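PDB 5D4O: nitrogen regulatory protein P-II from Thiomonas intermedia, which binds the adenine nucleotides ADP and AMP and probably regulates partner proteins in response to them. Local coordinates for residues A[7-12]-A[98-103]. Numbering follows the deposited sequence.
Sequences YPLKKL and IQVGRP. With BCT (bicarbonate ion), chain E.
Tyr7 and Leu9 pair with Val100 and Ile98 as antiparallel hydrogen-bonded pairs, the short strand axes twisted to 126°, and Pro8, lacking an N-H, fits the non-hydrogen-bonded position opposite Gln99. Tyr7 N to Val100 O is 2.8 Å, and Gln99 CA adds a CA-H...O contact to Tyr7 O. On the face shared with Tyr7, the buried aliphatics Leu9, Ile98 and Val100 suit an interior lined by AMP-binding Ala69 and by Phe106: Leu9 CB lies 3.8 Å from Ile98 CG1, and Leu9 CG meets Val100 CG2. Beyond the strand the chain turns sharply aside, bringing Pro103 CG over one face of the Tyr7 ring in a CH-pi contact, 3.7 Å from the ring centroid. Gly101 N and Arg102 grip a bicarbonate, probably from the crystallisation liquor: Arg102 NE reaches O1 at 2.8 Å and NH2 reaches O3, nearly straight bonds made along the guanidinium edge because the chain bends at chi3 (-66°). A methionine here would probably leave the anion without its charged partner, though Gly101 N and Val93 N of the second subunit could still bond to it. In this ferredoxin-like PII fold the chain's last strand edges the sheet beside its first, meeting a neighbouring subunit of the trimer.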
# COMPACT_ATOMS: atom_id res chain seq x y z
N TYR A 7 -7.00 -17.58 1.97
CA TYR A 7 -7.19 -17.62 3.41
C TYR A 7 -7.06 -16.21 4.00
O TYR A 7 -6.22 -15.44 3.51
CB TYR A 7 -6.12 -18.53 4.05
CG TYR A 7 -6.10 -19.95 3.50
CD1 TYR A 7 -5.39 -20.27 2.35
CD2 TYR A 7 -6.73 -20.99 4.19
CE1 TYR A 7 -5.34 -21.58 1.86
CE2 TYR A 7 -6.68 -22.30 3.71
CZ TYR A 7 -5.99 -22.59 2.55
OH TYR A 7 -5.94 -23.87 2.06
N PRO A 8 -7.80 -15.88 5.09
CA PRO A 8 -7.68 -14.54 5.69
C PRO A 8 -6.40 -14.32 6.47
O PRO A 8 -5.92 -15.21 7.16
CB PRO A 8 -8.90 -14.47 6.62
CG PRO A 8 -9.16 -15.90 7.00
CD PRO A 8 -8.84 -16.70 5.77
N LEU A 9 -5.88 -13.11 6.38
CA LEU A 9 -4.69 -12.70 7.13
C LEU A 9 -4.88 -11.21 7.43
O LEU A 9 -5.83 -10.59 6.94
CB LEU A 9 -3.43 -12.89 6.25
CG LEU A 9 -2.30 -13.88 6.61
CD1 LEU A 9 -0.94 -13.27 6.43
CD2 LEU A 9 -2.48 -14.64 7.92
N LYS A 10 -3.96 -10.66 8.21
CA LYS A 10 -3.98 -9.22 8.48
C LYS A 10 -2.72 -8.63 7.87
O LYS A 10 -1.74 -9.35 7.64
CB LYS A 10 -4.10 -8.93 9.98
CG LYS A 10 -5.36 -9.50 10.64
CD LYS A 10 -6.61 -8.61 10.41
CE LYS A 10 -7.84 -9.20 11.09
NZ LYS A 10 -9.02 -8.33 10.92
N LYS A 11 -2.75 -7.33 7.54
CA LYS A 11 -1.56 -6.69 6.99
C LYS A 11 -1.42 -5.32 7.66
O LYS A 11 -2.32 -4.47 7.56
CB LYS A 11 -1.62 -6.56 5.46
CG LYS A 11 -0.27 -6.12 4.84
CD LYS A 11 -0.41 -5.52 3.43
CE LYS A 11 -0.80 -4.05 3.49
NZ LYS A 11 -0.84 -3.43 2.14
N LEU A 12 -0.31 -5.15 8.37
CA LEU A 12 -0.01 -3.86 9.01
C LEU A 12 0.80 -3.00 8.07
O LEU A 12 1.71 -3.49 7.39
CB LEU A 12 0.86 -4.08 10.28
CG LEU A 12 0.18 -4.28 11.64
CD1 LEU A 12 -1.18 -4.95 11.54
CD2 LEU A 12 1.14 -4.98 12.64
N ILE A 98 -6.52 -8.89 4.58
CA ILE A 98 -6.06 -9.35 3.25
C ILE A 98 -6.35 -10.85 3.13
O ILE A 98 -6.73 -11.49 4.12
CB ILE A 98 -4.55 -9.08 3.01
CG1 ILE A 98 -3.66 -9.77 4.09
CG2 ILE A 98 -4.25 -7.57 2.94
CD1 ILE A 98 -2.11 -10.05 3.62
N GLN A 99 -6.16 -11.40 1.92
CA GLN A 99 -6.28 -12.84 1.62
C GLN A 99 -4.93 -13.27 1.05
O GLN A 99 -4.30 -12.51 0.29
CB GLN A 99 -7.36 -13.14 0.56
CG GLN A 99 -8.80 -13.20 1.08
CD GLN A 99 -9.79 -13.49 -0.03
OE1 GLN A 99 -10.40 -14.57 -0.11
NE2 GLN A 99 -9.98 -12.53 -0.93
N VAL A 100 -4.45 -14.46 1.42
CA VAL A 100 -3.19 -15.01 0.93
C VAL A 100 -3.44 -16.44 0.51
O VAL A 100 -4.41 -17.07 0.96
CB VAL A 100 -2.01 -14.94 1.97
CG1 VAL A 100 -1.71 -13.48 2.38
CG2 VAL A 100 -2.28 -15.82 3.20
N GLY A 101 -2.54 -16.98 -0.31
CA GLY A 101 -2.65 -18.36 -0.76
C GLY A 101 -1.96 -19.37 0.13
O GLY A 101 -2.34 -20.54 0.10
N ARG A 102 -0.95 -18.93 0.92
CA ARG A 102 -0.11 -19.84 1.70
C ARG A 102 0.05 -19.44 3.17
O ARG A 102 1.06 -18.84 3.54
CB ARG A 102 1.27 -19.99 1.01
CG ARG A 102 1.18 -20.53 -0.43
CD ARG A 102 2.47 -20.32 -1.19
NE ARG A 102 2.75 -18.90 -1.41
CZ ARG A 102 3.85 -18.45 -2.00
NH1 ARG A 102 4.77 -19.30 -2.46
NH2 ARG A 102 4.05 -17.14 -2.13
N PRO A 103 -0.94 -19.80 4.03
CA PRO A 103 -0.87 -19.43 5.45
C PRO A 103 0.40 -19.88 6.16
O PRO A 103 0.88 -19.15 7.01
CB PRO A 103 -2.10 -20.11 6.07
CG PRO A 103 -2.99 -20.40 4.98
CD PRO A 103 -2.20 -20.51 3.72
C BCT E . 0.71 -15.97 -0.79
O1 BCT E . 0.70 -17.16 -0.60
O2 BCT E . -0.29 -15.24 -0.84
O3 BCT E . 1.95 -15.44 -1.02